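Local coordinates for protein glucanase (Klebsiella pneumoniae, PDB 5GY3) that probably hydrolyses internal beta-1,4-glucosidic linkages of cellulose, lichenin and cereal beta-glucans as a family 8 glycoside hydrolase, at residues 92-95 against 96-100; 236-239 against 240-244. One frame throughout, in Å; residues are numbered along the deposited sequence.

Both contacts are local, each made within a single helix, so neither closes a long loop. Contact 1 comes first along the chain, in the middle of helix 86-103, a buried helix of the (alpha/alpha)6 barrel of family 8 glycoside hydrolases. Contact 2 follows some 136 residues later and takes in the whole of the short helix 236-243. They lie in series, neither nested nor crossed, on opposite sides of the chain's centre, with their own centres 32 Å apart. Contact 1 sits among helices 29-41, 45-59, 106-123 and 155-164, whereas contact 2 packs a peripheral helix against helices 220-228 and 268-278 and strand 213-214.

Contact 1: 92-95 against 96-100; sequences IAWA and LLRAQ
Trp94 and Arg98, one turn apart on helix 86-103, lay their side chains along each other in an i/i+4 CH-pi contact on one flank of this buried helix of the (alpha/alpha)6 barrel of family 8 glycoside hydrolases. Arg98 runs alongside the indole and sets CD over one face of it, 3.6 Å from the centroid of the five-membered ring and displaced toward the rim. The indole leads off with CG anti to the backbone N (chi1 -172°), which swings it along the helix toward Arg98. A bend in the arginine chain at chi3 (75°) then turns the guanidinium past the six-membered ring, where NH1 lies 3.5 Å from Trp94 CZ2. The ring and guanidinium planes stand 64° apart, an oblique approach. The charge of Arg98 is engaged elsewhere, in a salt bridge from NH2 to Asp308. Trp94 is buried further by Pro156, Ala157 and Ala160 of helix 155-164, and its ring also meets that of Trp227.

Leu96 occupies another flank. It extends beside Ile92, the two side chains pointing the same way and meeting at Leu96 CD1 and Ile92 CG2, 4.0 Å apart. Phe48 of helix 45-59 and Ile115 of helix 106-123 pack against Leu96. Ile92 lies about 9 Å, side chain to side chain, from Asp87, the predicted nucleophile on the same helix.

Regular i/i+4 backbone bonds hold the spacing, among them Arg98 N to Trp94 O at 3.0 Å. Beyond the CH-pi contact, one water joins the two polar ends, accepting from Trp94 NE1 and from Arg98 NH1, each at 3.0 Å.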
ATOM      1  N   ILE A  92      -0.435  -9.062  -0.334  1.00  7.25           N
ATOM      2  CA  ILE A  92      -0.834 -10.463  -0.200  1.00 10.50           C
ATOM      3  C   ILE A  92       0.391 -11.349  -0.011  1.00 10.71           C
ATOM      4  O   ILE A  92       0.428 -12.200   0.884  1.00  7.81           O
ATOM      5  CB  ILE A  92      -1.669 -10.898  -1.420  1.00 10.93           C
ATOM      6  CG1 ILE A  92      -3.036 -10.191  -1.421  1.00  9.48           C
ATOM      7  CG2 ILE A  92      -1.825 -12.423  -1.447  1.00  9.61           C
ATOM      8  CD1 ILE A  92      -3.774 -10.189  -2.800  1.00  9.48           C
ATOM      9  N   ALA A  93       1.412 -11.170  -0.859  1.00  8.79           N
ATOM     10  CA  ALA A  93       2.606 -12.003  -0.745  1.00  7.57           C
ATOM     11  C   ALA A  93       3.321 -11.756   0.575  1.00  7.18           C
ATOM     12  O   ALA A  93       3.902 -12.677   1.162  1.00  7.19           O
ATOM     13  CB  ALA A  93       3.555 -11.745  -1.919  1.00  7.68           C
ATOM     14  N   TRP A  94       3.325 -10.504   1.028  1.00  5.68           N
ATOM     15  CA  TRP A  94       3.964 -10.155   2.293  1.00  8.03           C
ATOM     16  C   TRP A  94       3.218 -10.776   3.464  1.00  9.04           C
ATOM     17  O   TRP A  94       3.835 -11.344   4.374  1.00  7.98           O
ATOM     18  CB  TRP A  94       4.008  -8.628   2.418  1.00  7.26           C
ATOM     19  CG  TRP A  94       4.794  -8.104   3.562  1.00  7.75           C
ATOM     20  CD1 TRP A  94       5.815  -8.727   4.235  1.00  9.09           C
ATOM     21  CD2 TRP A  94       4.641  -6.821   4.163  1.00  7.74           C
ATOM     22  NE1 TRP A  94       6.303  -7.900   5.221  1.00  8.20           N
ATOM     23  CE2 TRP A  94       5.599  -6.722   5.193  1.00  8.52           C
ATOM     24  CE3 TRP A  94       3.786  -5.736   3.927  1.00  7.74           C
ATOM     25  CZ2 TRP A  94       5.713  -5.591   5.999  1.00  9.67           C
ATOM     26  CZ3 TRP A  94       3.916  -4.603   4.719  1.00  8.04           C
ATOM     27  CH2 TRP A  94       4.878  -4.538   5.734  1.00 10.34           C
ATOM     28  N   ALA A  95       1.883 -10.696   3.446  1.00  6.82           N
ATOM     29  CA  ALA A  95       1.092 -11.322   4.499  1.00  8.99           C
ATOM     30  C   ALA A  95       1.345 -12.828   4.568  1.00  8.06           C
ATOM     31  O   ALA A  95       1.435 -13.399   5.666  1.00 10.04           O
ATOM     32  CB  ALA A  95      -0.391 -11.027   4.272  1.00  9.46           C
ATOM     33  N   LEU A  96       1.462 -13.484   3.408  1.00  8.79           N
ATOM     34  CA  LEU A  96       1.738 -14.922   3.378  1.00  8.00           C
ATOM     35  C   LEU A  96       3.097 -15.242   3.980  1.00  9.26           C
ATOM     36  O   LEU A  96       3.236 -16.214   4.734  1.00  7.39           O
ATOM     37  CB  LEU A  96       1.659 -15.443   1.941  1.00  8.45           C
ATOM     38  CG  LEU A  96       0.216 -15.586   1.448  1.00  8.54           C
ATOM     39  CD1 LEU A  96       0.126 -15.613  -0.081  1.00  8.58           C
ATOM     40  CD2 LEU A  96      -0.423 -16.843   2.067  1.00  8.42           C
ATOM     41  N   LEU A  97       4.117 -14.447   3.653  1.00  8.42           N
ATOM     42  CA  LEU A  97       5.424 -14.637   4.273  1.00  8.54           C
ATOM     43  C   LEU A  97       5.327 -14.521   5.792  1.00 12.25           C
ATOM     44  O   LEU A  97       5.872 -15.351   6.536  1.00 11.77           O
ATOM     45  CB  LEU A  97       6.401 -13.616   3.695  1.00 11.09           C
ATOM     46  CG  LEU A  97       7.870 -13.982   3.640  1.00 21.55           C
ATOM     47  CD1 LEU A  97       7.992 -15.322   2.914  1.00 20.44           C
ATOM     48  CD2 LEU A  97       8.608 -12.887   2.884  1.00 15.62           C
ATOM     49  N   ARG A  98       4.606 -13.509   6.276  1.00 10.14           N
ATOM     50  CA  ARG A  98       4.471 -13.327   7.716  1.00  9.66           C
ATOM     51  C   ARG A  98       3.633 -14.434   8.345  1.00 11.62           C
ATOM     52  O   ARG A  98       3.873 -14.816   9.500  1.00 11.35           O
ATOM     53  CB  ARG A  98       3.892 -11.940   7.997  1.00 11.12           C
ATOM     54  CG  ARG A  98       4.923 -10.833   7.713  1.00  9.51           C
ATOM     55  CD  ARG A  98       4.297  -9.466   7.407  1.00 11.49           C
ATOM     56  NE  ARG A  98       3.775  -8.771   8.581  1.00 15.06           N
ATOM     57  CZ  ARG A  98       4.442  -7.856   9.288  1.00 13.07           C
ATOM     58  NH1 ARG A  98       5.682  -7.519   8.967  1.00 12.91           N
ATOM     59  NH2 ARG A  98       3.860  -7.259  10.322  1.00 13.84           N
ATOM     60  N   ALA A  99       2.678 -14.984   7.599  1.00  8.38           N
ATOM     61  CA  ALA A  99       1.882 -16.096   8.108  1.00 10.75           C
ATOM     62  C   ALA A  99       2.736 -17.338   8.335  1.00 11.78           C
ATOM     63  O   ALA A  99       2.516 -18.084   9.297  1.00 10.08           O
ATOM     64  CB  ALA A  99       0.743 -16.404   7.139  1.00  9.73           C
ATOM     65  N   GLN A 100       3.703 -17.592   7.447  1.00 11.56           N
ATOM     66  CA  GLN A 100       4.594 -18.731   7.655  1.00 12.55           C
ATOM     67  C   GLN A 100       5.321 -18.611   8.984  1.00 12.75           C
ATOM     68  O   GLN A 100       5.458 -19.595   9.720  1.00 14.19           O
ATOM     69  CB  GLN A 100       5.613 -18.837   6.519  1.00 11.64           C
ATOM     70  CG  GLN A 100       6.609 -19.992   6.714  1.00 12.78           C
ATOM     71  CD  GLN A 100       7.806 -19.604   7.557  1.00 19.62           C
ATOM     72  OE1 GLN A 100       8.352 -18.513   7.404  1.00 20.02           O
ATOM     73  NE2 GLN A 100       8.208 -20.490   8.467  1.00 18.67           N
TER
HETATM   74  O   HOH W   1       7.984  -8.764   7.545  1.00 12.82           O

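Contact 2: 236-239 against 240-244; sequences APWK and AWMQS
The indole of Trp238 meets the end of Met242 obliquely, one turn along helix 236-243, with Met242 CE 4.2 Å from Trp238 CE3. Beyond this pair, Leu191, Pro192 and residues of helix 220-228 such as Leu225 pack around Trp238. Trp241, the second indole, leaves the helix with CG anti to the backbone N (chi1 -176°) and its ring end heading away from 236-239; it meets the ring of Tyr245 edge-to-face and touches Met214. Met242 keeps an extended chain beyond CG and rises beside the carbonyl of Trp238, its CG 3.3 Å from Trp238 O. The same oxygen accepts the backbone N-H of Met242 at 3.0 Å.

On the more exposed flank, Gln243 runs out beside the carbonyl of Lys239, its CG 3.1 Å from Lys239 O, while Gln243 N donates to the same oxygen at 2.8 Å. Near the C-terminal end, Trp241 O receives both Ser244 N and Ser244 OG, the hydroxyl bond being 2.7 Å. The chemistry is thus that of an amphipathic helix: the tryptophans and methionine are buried against the protein, while the alanines and Gln243 are exposed and Lys239 is partly so, touching Thr277 of helix 268-278.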
ATOM      1  N   ALA A 236      11.885  13.301   5.573  1.00  7.04           N
ATOM      2  CA  ALA A 236      12.059  14.725   5.867  1.00  8.86           C
ATOM      3  C   ALA A 236      10.972  15.623   5.282  1.00  6.78           C
ATOM      4  O   ALA A 236      10.459  16.485   6.020  1.00  7.89           O
ATOM      5  CB  ALA A 236      13.451  15.173   5.404  1.00  9.53           C
ATOM      6  N   PRO A 237      10.591  15.527   4.001  1.00  6.92           N
ATOM      7  CA  PRO A 237       9.537  16.440   3.516  1.00  6.91           C
ATOM      8  C   PRO A 237       8.190  16.173   4.163  1.00  8.96           C
ATOM      9  O   PRO A 237       7.383  17.104   4.306  1.00  9.66           O
ATOM     10  CB  PRO A 237       9.504  16.184   2.000  1.00  7.32           C
ATOM     11  CG  PRO A 237      10.061  14.802   1.834  1.00  8.22           C
ATOM     12  CD  PRO A 237      11.119  14.682   2.914  1.00  6.83           C
ATOM     13  N   TRP A 238       7.922  14.925   4.551  1.00  7.60           N
ATOM     14  CA  TRP A 238       6.655  14.593   5.193  1.00  7.84           C
ATOM     15  C   TRP A 238       6.563  15.225   6.573  1.00 10.12           C
ATOM     16  O   TRP A 238       5.548  15.841   6.927  1.00  9.25           O
ATOM     17  CB  TRP A 238       6.518  13.074   5.289  1.00  7.27           C
ATOM     18  CG  TRP A 238       6.541  12.439   3.942  1.00  6.21           C
ATOM     19  CD1 TRP A 238       7.616  11.894   3.295  1.00  8.41           C
ATOM     20  CD2 TRP A 238       5.429  12.312   3.059  1.00  7.03           C
ATOM     21  NE1 TRP A 238       7.229  11.423   2.056  1.00  6.12           N
ATOM     22  CE2 TRP A 238       5.892  11.674   1.888  1.00  6.62           C
ATOM     23  CE3 TRP A 238       4.085  12.673   3.148  1.00  7.02           C
ATOM     24  CZ2 TRP A 238       5.048  11.384   0.811  1.00  6.08           C
ATOM     25  CZ3 TRP A 238       3.247  12.382   2.088  1.00  6.15           C
ATOM     26  CH2 TRP A 238       3.732  11.746   0.930  1.00  8.09           C
ATOM     27  N   LYS A 239       7.626  15.085   7.361  1.00  9.26           N
ATOM     28  CA  LYS A 239       7.656  15.698   8.681  1.00 10.94           C
ATOM     29  C   LYS A 239       7.568  17.214   8.578  1.00 10.08           C
ATOM     30  O   LYS A 239       6.820  17.849   9.331  1.00 12.41           O
ATOM     31  CB  LYS A 239       8.929  15.275   9.412  1.00  9.81           C
ATOM     32  CG  LYS A 239       8.980  13.780   9.757  1.00  9.16           C
ATOM     33  CD  LYS A 239      10.320  13.412  10.404  1.00 15.88           C
ATOM     34  CE  LYS A 239      10.239  12.045  11.069  1.00 17.17           C
ATOM     35  NZ  LYS A 239      11.570  11.565  11.538  1.00 31.00           N
ATOM     36  N   ALA A 240       8.306  17.807   7.633  1.00  8.65           N
ATOM     37  CA  ALA A 240       8.305  19.265   7.490  1.00 10.60           C
ATOM     38  C   ALA A 240       6.923  19.789   7.130  1.00 13.44           C
ATOM     39  O   ALA A 240       6.468  20.796   7.686  1.00 11.97           O
ATOM     40  CB  ALA A 240       9.324  19.703   6.435  1.00 11.38           C
ATOM     41  N   TRP A 241       6.234  19.116   6.208  1.00  9.04           N
ATOM     42  CA  TRP A 241       4.917  19.585   5.801  1.00 10.17           C
ATOM     43  C   TRP A 241       3.914  19.434   6.936  1.00 11.64           C
ATOM     44  O   TRP A 241       3.162  20.369   7.241  1.00 13.30           O
ATOM     45  CB  TRP A 241       4.452  18.829   4.554  1.00 10.16           C
ATOM     46  CG  TRP A 241       3.141  19.356   4.042  1.00  9.74           C
ATOM     47  CD1 TRP A 241       2.931  20.552   3.418  1.00 12.75           C
ATOM     48  CD2 TRP A 241       1.861  18.707   4.111  1.00  9.83           C
ATOM     49  NE1 TRP A 241       1.597  20.689   3.094  1.00 13.89           N
ATOM     50  CE2 TRP A 241       0.920  19.573   3.510  1.00 13.69           C
ATOM     51  CE3 TRP A 241       1.420  17.484   4.633  1.00 13.91           C
ATOM     52  CZ2 TRP A 241      -0.440  19.249   3.402  1.00 13.32           C
ATOM     53  CZ3 TRP A 241       0.061  17.161   4.526  1.00 15.21           C
ATOM     54  CH2 TRP A 241      -0.845  18.050   3.925  1.00 12.49           C
ATOM     55  N   MET A 242       3.896  18.270   7.590  1.00  8.64           N
ATOM     56  CA  MET A 242       2.956  18.064   8.687  1.00 12.08           C
ATOM     57  C   MET A 242       3.265  18.980   9.870  1.00 14.27           C
ATOM     58  O   MET A 242       2.346  19.486  10.525  1.00 13.66           O
ATOM     59  CB  MET A 242       2.972  16.599   9.107  1.00 13.98           C
ATOM     60  CG  MET A 242       2.478  15.678   7.995  1.00 11.51           C
ATOM     61  SD  MET A 242       2.663  13.947   8.452  1.00 18.12           S
ATOM     62  CE  MET A 242       2.198  13.160   6.905  1.00 14.09           C
ATOM     63  N   GLN A 243       4.547  19.216  10.153  1.00 13.58           N
ATOM     64  CA  GLN A 243       4.911  20.117  11.246  1.00 16.57           C
ATOM     65  C   GLN A 243       4.463  21.555  10.994  1.00 17.27           C
ATOM     66  O   GLN A 243       4.412  22.348  11.941  1.00 18.33           O
ATOM     67  CB  GLN A 243       6.429  20.068  11.484  1.00 15.81           C
ATOM     68  CG  GLN A 243       6.878  18.840  12.280  1.00 15.30           C
ATOM     69  CD  GLN A 243       8.386  18.590  12.201  1.00 22.24           C
ATOM     70  OE1 GLN A 243       9.119  19.322  11.538  1.00 22.98           O
ATOM     71  NE2 GLN A 243       8.845  17.535  12.865  1.00 26.52           N
ATOM     72  N   SER A 244       4.132  21.916   9.752  1.00 13.12           N
ATOM     73  CA  SER A 244       3.711  23.284   9.473  1.00 17.82           C
ATOM     74  C   SER A 244       2.223  23.520   9.733  1.00 17.31           C
ATOM     75  O   SER A 244       1.748  24.634   9.499  1.00 18.37           O
ATOM     76  CB  SER A 244       4.056  23.666   8.028  1.00 19.64           C
ATOM     77  OG  SER A 244       3.175  23.058   7.097  1.00 16.72           O
TER